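Local coordinates for protein 3-methylaspartate ammonia-lyase (Citrobacter amalonaticus, PDB 1KKO) that catalyses the reversible, magnesium-dependent anti elimination of ammonia from (2S,3S)-3-methyl-L-aspartate to give mesaconate, a step in glutamate degradation by the mesaconate pathway, at residues D18-Q21 with A22-G26; G279-P282 with D283-M287; T312-D315 with I316-F319; D343-L346 with Y347-H351. One frame throughout, in Å; residues are numbered along the deposited sequence.

Contact 1: residues D18-Q21 with A22-G26; sequences DDQQ and AIKNG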
# COMPACT_ATOMS: atom_id res chain seq x y z
N ASP A 18 -11.26 -7.31 12.58
CA ASP A 18 -11.71 -6.77 13.86
C ASP A 18 -13.08 -7.32 14.19
O ASP A 18 -13.97 -7.40 13.33
CB ASP A 18 -11.84 -5.26 13.78
CG ASP A 18 -10.52 -4.54 13.87
OD1 ASP A 18 -9.50 -5.16 14.22
OD2 ASP A 18 -10.46 -3.32 13.59
N ASP A 19 -13.25 -7.70 15.45
CA ASP A 19 -14.52 -8.18 15.95
C ASP A 19 -15.36 -6.94 16.25
O ASP A 19 -15.27 -6.35 17.33
CB ASP A 19 -14.26 -9.02 17.19
CG ASP A 19 -15.51 -9.63 17.75
OD1 ASP A 19 -16.60 -9.10 17.50
OD2 ASP A 19 -15.43 -10.64 18.48
N GLN A 20 -16.15 -6.51 15.26
CA GLN A 20 -16.91 -5.27 15.35
C GLN A 20 -17.86 -5.29 16.54
O GLN A 20 -18.04 -4.26 17.20
CB GLN A 20 -17.72 -5.03 14.08
CG GLN A 20 -18.25 -3.63 13.96
CD GLN A 20 -19.02 -3.41 12.69
OE1 GLN A 20 -19.36 -4.36 12.00
NE2 GLN A 20 -19.29 -2.15 12.38
N GLN A 21 -18.45 -6.44 16.81
CA GLN A 21 -19.39 -6.54 17.91
C GLN A 21 -18.68 -6.28 19.23
O GLN A 21 -19.18 -5.53 20.06
CB GLN A 21 -20.06 -7.90 17.95
CG GLN A 21 -21.16 -7.99 19.00
CD GLN A 21 -22.28 -7.01 18.74
OE1 GLN A 21 -22.51 -6.09 19.54
NE2 GLN A 21 -22.97 -7.18 17.63
N ALA A 22 -17.51 -6.90 19.42
CA ALA A 22 -16.77 -6.74 20.67
C ALA A 22 -16.33 -5.29 20.85
O ALA A 22 -16.33 -4.77 21.98
CB ALA A 22 -15.58 -7.66 20.71
N ILE A 23 -15.98 -4.63 19.76
CA ILE A 23 -15.60 -3.23 19.82
C ILE A 23 -16.82 -2.37 20.17
O ILE A 23 -16.72 -1.47 21.01
CB ILE A 23 -14.92 -2.80 18.50
CG1 ILE A 23 -13.60 -3.57 18.35
CG2 ILE A 23 -14.66 -1.31 18.48
CD1 ILE A 23 -13.02 -3.53 16.97
N LYS A 24 -17.95 -2.65 19.53
CA LYS A 24 -19.19 -1.93 19.83
C LYS A 24 -19.58 -2.13 21.29
O LYS A 24 -20.15 -1.23 21.91
CB LYS A 24 -20.34 -2.44 18.97
CG LYS A 24 -20.27 -2.02 17.53
CD LYS A 24 -21.47 -2.53 16.76
CE LYS A 24 -22.66 -1.61 16.93
NZ LYS A 24 -23.77 -1.96 16.00
N ASN A 25 -19.32 -3.33 21.79
CA ASN A 25 -19.62 -3.69 23.18
C ASN A 25 -18.80 -2.85 24.16
O ASN A 25 -19.11 -2.85 25.35
CB ASN A 25 -19.32 -5.17 23.45
CG ASN A 25 -20.29 -6.13 22.76
OD1 ASN A 25 -20.13 -7.35 22.83
ND2 ASN A 25 -21.28 -5.59 22.10
N GLY A 26 -17.76 -2.16 23.69
CA GLY A 26 -16.96 -1.29 24.53
C GLY A 26 -15.54 -1.75 24.81
O GLY A 26 -14.90 -1.22 25.73

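Contact 2: residues G279-P282 with D283-M287; sequences GNKP and DQIRM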
# COMPACT_ATOMS: atom_id res chain seq x y z
N GLY A 279 -30.49 -3.68 11.74
CA GLY A 279 -30.17 -5.01 12.23
C GLY A 279 -30.56 -6.19 11.37
O GLY A 279 -30.27 -7.34 11.71
N ASN A 280 -31.21 -5.92 10.26
CA ASN A 280 -31.55 -6.97 9.31
C ASN A 280 -31.88 -6.30 8.00
O ASN A 280 -32.18 -5.11 7.96
CB ASN A 280 -32.72 -7.84 9.79
CG ASN A 280 -33.99 -7.07 9.97
OD1 ASN A 280 -34.63 -6.70 9.00
ND2 ASN A 280 -34.36 -6.81 11.22
N LYS A 281 -31.82 -7.07 6.94
CA LYS A 281 -32.00 -6.55 5.61
C LYS A 281 -33.39 -5.94 5.33
O LYS A 281 -33.47 -4.79 4.90
CB LYS A 281 -31.64 -7.64 4.62
CG LYS A 281 -31.80 -7.27 3.21
CD LYS A 281 -31.54 -8.50 2.38
CE LYS A 281 -31.98 -8.28 0.98
NZ LYS A 281 -31.79 -9.51 0.17
N PRO A 282 -34.49 -6.65 5.55
CA PRO A 282 -35.80 -6.04 5.26
C PRO A 282 -36.06 -4.74 6.02
O PRO A 282 -36.55 -3.77 5.42
CB PRO A 282 -36.81 -7.13 5.65
CG PRO A 282 -36.04 -8.38 5.68
CD PRO A 282 -34.62 -8.03 6.05
N ASP A 283 -35.73 -4.69 7.30
CA ASP A 283 -35.93 -3.46 8.07
C ASP A 283 -34.98 -2.35 7.62
O ASP A 283 -35.32 -1.18 7.68
CB ASP A 283 -35.76 -3.71 9.57
CG ASP A 283 -36.88 -4.55 10.17
OD1 ASP A 283 -37.96 -4.68 9.54
OD2 ASP A 283 -36.76 -5.09 11.28
N GLN A 284 -33.76 -2.72 7.20
CA GLN A 284 -32.79 -1.73 6.74
C GLN A 284 -33.30 -1.05 5.47
O GLN A 284 -33.23 0.17 5.34
CB GLN A 284 -31.43 -2.39 6.52
CG GLN A 284 -30.32 -1.42 6.16
CD GLN A 284 -29.97 -0.46 7.28
OE1 GLN A 284 -30.37 -0.66 8.43
NE2 GLN A 284 -29.19 0.56 6.96
N ILE A 285 -33.82 -1.85 4.54
CA ILE A 285 -34.37 -1.31 3.30
C ILE A 285 -35.51 -0.35 3.61
O ILE A 285 -35.56 0.78 3.11
CB ILE A 285 -34.83 -2.46 2.38
CG1 ILE A 285 -33.61 -3.22 1.86
CG2 ILE A 285 -35.68 -1.92 1.23
CD1 ILE A 285 -33.95 -4.42 1.04
N ARG A 286 -36.42 -0.77 4.48
CA ARG A 286 -37.55 0.08 4.84
C ARG A 286 -37.10 1.39 5.51
O ARG A 286 -37.61 2.47 5.21
CB ARG A 286 -38.53 -0.67 5.74
CG ARG A 286 -39.49 -1.51 4.96
CD ARG A 286 -40.57 -2.12 5.81
NE ARG A 286 -40.02 -3.16 6.66
CZ ARG A 286 -39.92 -4.44 6.32
NH1 ARG A 286 -39.39 -5.31 7.17
NH2 ARG A 286 -40.33 -4.86 5.13
N MSE A 287 -36.13 1.29 6.39
CA MSE A 287 -35.64 2.46 7.08
C MSE A 287 -34.97 3.47 6.15
O MSE A 287 -35.22 4.67 6.22
CB MSE A 287 -34.64 2.02 8.12
CG MSE A 287 -33.91 3.14 8.75
SE MSE A 287 -34.98 4.14 9.98
CE MSE A 287 -36.19 2.82 10.59

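Contact 3: residues T312-D315 with I316-F319; sequences TYQD and IVDF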
# COMPACT_ATOMS: atom_id res chain seq x y z
N THR A 312 -24.62 -9.05 -0.94
CA THR A 312 -24.56 -9.84 -2.16
C THR A 312 -25.16 -9.12 -3.35
O THR A 312 -25.82 -8.09 -3.21
CB THR A 312 -25.35 -11.14 -1.99
OG1 THR A 312 -26.73 -10.81 -1.85
CG2 THR A 312 -24.96 -11.88 -0.69
N TYR A 313 -24.97 -9.71 -4.52
CA TYR A 313 -25.60 -9.22 -5.74
C TYR A 313 -27.11 -9.07 -5.53
O TYR A 313 -27.69 -8.02 -5.81
CB TYR A 313 -25.33 -10.16 -6.93
CG TYR A 313 -26.20 -9.80 -8.10
CD1 TYR A 313 -25.88 -8.74 -8.92
CD2 TYR A 313 -27.39 -10.46 -8.33
CE1 TYR A 313 -26.71 -8.36 -9.96
CE2 TYR A 313 -28.22 -10.10 -9.38
CZ TYR A 313 -27.87 -9.05 -10.19
OH TYR A 313 -28.69 -8.64 -11.24
N GLN A 314 -27.76 -10.11 -5.00
CA GLN A 314 -29.21 -10.03 -4.80
C GLN A 314 -29.58 -8.95 -3.78
O GLN A 314 -30.59 -8.25 -3.95
CB GLN A 314 -29.80 -11.38 -4.40
CG GLN A 314 -31.33 -11.34 -4.31
CD GLN A 314 -31.99 -11.08 -5.66
OE1 GLN A 314 -31.68 -11.75 -6.64
NE2 GLN A 314 -32.91 -10.12 -5.71
N ASP A 315 -28.77 -8.78 -2.74
CA ASP A 315 -29.04 -7.71 -1.79
C ASP A 315 -29.06 -6.37 -2.51
O ASP A 315 -29.91 -5.52 -2.27
CB ASP A 315 -27.96 -7.64 -0.71
CG ASP A 315 -27.95 -8.81 0.22
OD1 ASP A 315 -28.94 -9.57 0.30
OD2 ASP A 315 -26.95 -9.02 0.94
N ILE A 316 -28.07 -6.15 -3.37
CA ILE A 316 -27.96 -4.89 -4.09
C ILE A 316 -29.19 -4.66 -4.97
O ILE A 316 -29.74 -3.57 -5.02
CB ILE A 316 -26.65 -4.87 -4.89
CG1 ILE A 316 -25.46 -4.80 -3.91
CG2 ILE A 316 -26.64 -3.70 -5.86
CD1 ILE A 316 -24.18 -5.36 -4.46
N VAL A 317 -29.62 -5.71 -5.66
CA VAL A 317 -30.84 -5.66 -6.46
C VAL A 317 -32.02 -5.25 -5.58
O VAL A 317 -32.82 -4.39 -5.97
CB VAL A 317 -31.08 -7.02 -7.13
CG1 VAL A 317 -32.49 -7.12 -7.69
CG2 VAL A 317 -30.06 -7.24 -8.22
N ASP A 318 -32.12 -5.84 -4.39
CA ASP A 318 -33.24 -5.56 -3.49
C ASP A 318 -33.24 -4.12 -2.98
O ASP A 318 -34.30 -3.46 -2.94
CB ASP A 318 -33.23 -6.54 -2.32
CG ASP A 318 -33.53 -7.97 -2.73
OD1 ASP A 318 -34.09 -8.21 -3.83
OD2 ASP A 318 -33.25 -8.93 -2.00
N PHE A 319 -32.07 -3.61 -2.59
CA PHE A 319 -31.99 -2.22 -2.16
C PHE A 319 -32.33 -1.26 -3.31
O PHE A 319 -32.95 -0.23 -3.10
CB PHE A 319 -30.61 -1.90 -1.58
CG PHE A 319 -30.43 -2.28 -0.13
CD1 PHE A 319 -30.23 -3.59 0.25
CD2 PHE A 319 -30.43 -1.30 0.84
CE1 PHE A 319 -30.05 -3.92 1.57
CE2 PHE A 319 -30.24 -1.63 2.17
CZ PHE A 319 -30.05 -2.94 2.53

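Contact 4: residues D343-L346 with Y347-H351; sequences DAVL and YCNKH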
# COMPACT_ATOMS: atom_id res chain seq x y z
N ASP A 343 -22.16 -7.23 -12.66
CA ASP A 343 -23.61 -7.29 -12.78
C ASP A 343 -24.29 -6.32 -11.83
O ASP A 343 -25.28 -5.69 -12.19
CB ASP A 343 -24.10 -8.72 -12.51
CG ASP A 343 -23.79 -9.66 -13.64
OD1 ASP A 343 -23.67 -9.21 -14.80
OD2 ASP A 343 -23.67 -10.88 -13.44
N ALA A 344 -23.77 -6.18 -10.62
CA ALA A 344 -24.35 -5.25 -9.66
C ALA A 344 -24.25 -3.80 -10.12
O ALA A 344 -25.21 -3.04 -10.04
CB ALA A 344 -23.70 -5.41 -8.31
N VAL A 345 -23.07 -3.41 -10.61
CA VAL A 345 -22.89 -2.04 -11.07
C VAL A 345 -23.83 -1.76 -12.25
O VAL A 345 -24.48 -0.71 -12.30
CB VAL A 345 -21.42 -1.78 -11.47
CG1 VAL A 345 -21.31 -0.45 -12.16
CG2 VAL A 345 -20.51 -1.83 -10.26
N LEU A 346 -23.88 -2.67 -13.20
CA LEU A 346 -24.76 -2.50 -14.36
C LEU A 346 -26.23 -2.45 -13.93
O LEU A 346 -27.00 -1.68 -14.51
CB LEU A 346 -24.56 -3.63 -15.37
CG LEU A 346 -23.17 -3.74 -16.01
CD1 LEU A 346 -23.13 -4.75 -17.12
CD2 LEU A 346 -22.64 -2.42 -16.51
N TYR A 347 -26.62 -3.23 -12.94
CA TYR A 347 -28.01 -3.23 -12.48
C TYR A 347 -28.33 -1.88 -11.87
O TYR A 347 -29.38 -1.28 -12.15
CB TYR A 347 -28.26 -4.36 -11.46
CG TYR A 347 -29.72 -4.56 -11.19
CD1 TYR A 347 -30.46 -5.44 -11.94
CD2 TYR A 347 -30.37 -3.85 -10.20
CE1 TYR A 347 -31.81 -5.63 -11.72
CE2 TYR A 347 -31.71 -4.00 -9.98
CZ TYR A 347 -32.43 -4.90 -10.73
OH TYR A 347 -33.78 -5.07 -10.50
N CYS A 348 -27.43 -1.37 -11.04
CA CYS A 348 -27.62 -0.05 -10.44
C CYS A 348 -27.74 1.00 -11.53
O CYS A 348 -28.68 1.81 -11.51
CB CYS A 348 -26.44 0.31 -9.53
SG CYS A 348 -26.39 -0.62 -7.98
N ASN A 349 -26.80 1.00 -12.46
CA ASN A 349 -26.79 2.01 -13.52
C ASN A 349 -28.07 2.00 -14.35
O ASN A 349 -28.60 3.04 -14.69
CB ASN A 349 -25.56 1.85 -14.43
CG ASN A 349 -24.26 2.20 -13.73
OD1 ASN A 349 -24.27 2.69 -12.62
ND2 ASN A 349 -23.14 1.98 -14.42
N LYS A 350 -28.57 0.81 -14.65
CA LYS A 350 -29.78 0.67 -15.46
C LYS A 350 -30.96 1.26 -14.75
O LYS A 350 -31.85 1.83 -15.39
CB LYS A 350 -30.05 -0.80 -15.76
CG LYS A 350 -31.31 -1.03 -16.59
CD LYS A 350 -31.43 -2.49 -17.00
CE LYS A 350 -32.76 -2.78 -17.67
NZ LYS A 350 -33.06 -4.24 -17.75
N HIS A 351 -31.00 1.12 -13.43
CA HIS A 351 -32.16 1.52 -12.66
C HIS A 351 -32.02 2.90 -11.95
O HIS A 351 -32.92 3.33 -11.23
CB HIS A 351 -32.52 0.36 -11.75
CG HIS A 351 -32.86 -0.90 -12.50
ND1 HIS A 351 -31.97 -1.94 -12.67
CD2 HIS A 351 -33.97 -1.25 -13.19
CE1 HIS A 351 -32.54 -2.90 -13.38
NE2 HIS A 351 -33.75 -2.51 -13.71

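Contact 1: residues D18-Q21 with A22-G26
D18 starts the contact with an apolar touch. Its CB lies 3.8 Å from CD1 of I23, and the two side chains cross at a slant. The carboxylate of D18 is not spent here, since OD1 forms a salt bridge with R47. D19 sits at the N-cap of helix 20-24. Its CG stands trans to the backbone N (chi1 -177°), which brings OD1 back over the first turn. There OD1 accepts from A22 N at 3.1 Å, and the N-H arrives well above the carboxylate plane. The methyl group of A22 packs against the same carboxylate, with CB 3.6 Å from D19 CG. T40 OG1 also bonds to OD1, and V39 N bonds to OD2, so a neighbouring loop holds the cap as well. The carbonyl O of D19 receives I23 N. Q20 O takes the next backbone bond, from K24 N at 2.8 Å, and K24 CG rests 3.2 Å from this same oxygen. Q21 O accepts from N25 N. The Q21 chain bends at chi2 (61°) and curls toward N25. A weak bond follows, N25 ND2 to Q21 OE1 at 2.9 Å, with the two amide planes 39° apart. Beyond it G26, at positive phi, closes the helix with a Schellman motif. This short helix thus has a side-chain cap at its start and a Schellman motif at its end. The buried carboxylate of D19, if charged, would probably interact favourably with the helix dipole, whereas the amide pair near the exposed end is a looser link.

Contact 2: residues G279-P282 with D283-M287
This contact is the N-terminal turn of helix 281-298, the helix of a beta-alpha-beta unit in the TIM barrel of the enolase superfamily. N280 and D283 meet through two bonds at its start. N280 is the N-cap, and its OD1 accepts from D283 N at 2.9 Å. The amide of N280 also gives: ND2 donates to D283 OD2 at 3.0 Å. The oxygen lies in the amide plane, but the N-H comes to it from above the carboxylate plane, and the two planes stand 60° apart. A chi1 of 62° sets CG of N280 between its backbone N and carbonyl carbon, and this turns the amide toward D283. The other carboxylate oxygen is also used. D283 OD1 forms a salt bridge with R286 NH1 at 2.8 Å, at the edge of the guanidinium and close to its plane. P282 O lies over one face of that guanidinium, and P282 CB is 3.5 Å from R286 NH1. On another side of the turn K281 and I285 run side by side, CG to CD1 at 4.2 Å. K281 extends onward to salt bridges with D315 and D318 of helix 313-321. Both oxygens of D283 are therefore engaged, one by a neutral amide and one by a cation. The pair of bonds should limit rotation of the N280 amide, and an acidic group in the first turn probably interacts favourably with the helix dipole.

Contact 3: residues T312-D315 with I316-F319
V317 lies over one face of the Y313 ring. The touching atom is CG2, which stands 3.8 Å from the ring centroid and 28° off the ring normal, a CH-pi contact. The methyl is offset toward the hydroxyl side of the ring, so its closest ring atom is CZ of Y313, 3.5 Å from V317 CG2. The other branch of V317, CG1, packs 3.6 Å from Q314 NE2. Q314 bends at chi2 (65°) and crosses D318 at a slant. Its NE2 donates to D318 OD1 at 2.9 Å. That oxygen is in the amide plane, yet the N-H meets it from above the carboxylate plane, and the two groups are turned 46° from each other. D318 OD2 and D315 OD1 both pair with K281, whose positive charge would offset their nearness. F319 presents its ring edge to the helix backbone, with CD1 3.2 Å from D315 O. I316 CG1 and CD1 both rest against T312 O. T312 and D315 lock the start of the turn by reciprocal bonds: D315 N gives to T312 OG1 at 3.0 Å, and T312 N gives to D315 OD2 at 3.0 Å. This is a capping box, with T312 as N-cap. It opens helix 313-321, which links strands 303-306 and 327-330 as a beta-alpha-beta crossover of the TIM barrel.

Contact 4: residues D343-L346 with Y347-H351
Y347 N donates to D343 O at 2.9 Å, the first of four backbone bonds across this contact. C348 N to A344 O, N349 N to V345 O and K350 N to L346 O continue the helical pattern. The V345 carbonyl is also touched by the N349 side chain, whose CG lies 3.2 Å from V345 O. A chi1 of -69° folds this amide back along the helix. ND2 then packs 3.8 Å from V345 CG1, side by side with the valine. Its hydrogen bond goes outside the contact, to the carbonyl of R379. D343 OD1 likewise has its partner outside the contact, accepting from W158 NE1. Y347 OH is satisfied by D321. The Y347 carbonyl takes two donors from H351. Its O accepts from H351 ND1 at 2.7 Å and from H351 N at 3.2 Å, and the two donors arrive from opposite faces of the carbonyl plane. The first bond requires a hydrogen on ND1. In this position H351 CE1 lies over one face of the Y347 ring, while K350 CG covers the centre of the far face of the imidazole. Helix 339-351 joins strands 327-330 and 354-357. A344, V345 and C348 pack on I330, A355 and V328 of these strands. On the flank, Y347 and C348 meet Y313, V317 and I316 of helix 313-321.

Overall arrangement
From the N terminus, contact 1 comes first, in the N-terminal domain, where helix 20-24 follows strand 3-18. Contacts 2, 3 and 4 follow in the C-terminal barrel. All four are local contacts between consecutive segments of a helix, in series along the chain; none nests or crosses, and none closes a long loop. Contacts 2, 3 and 4 lie on successive helices, 281-298, 313-321 and 339-351. Contacts 2 and 3 touch through the K281 salt bridges and F319 packing on Q284 and I285. Contacts 3 and 4 touch where Y313 and V317 pack against D343 and Y347. Contact 1 stands apart, its nearest atoms about 8 Å from contact 2.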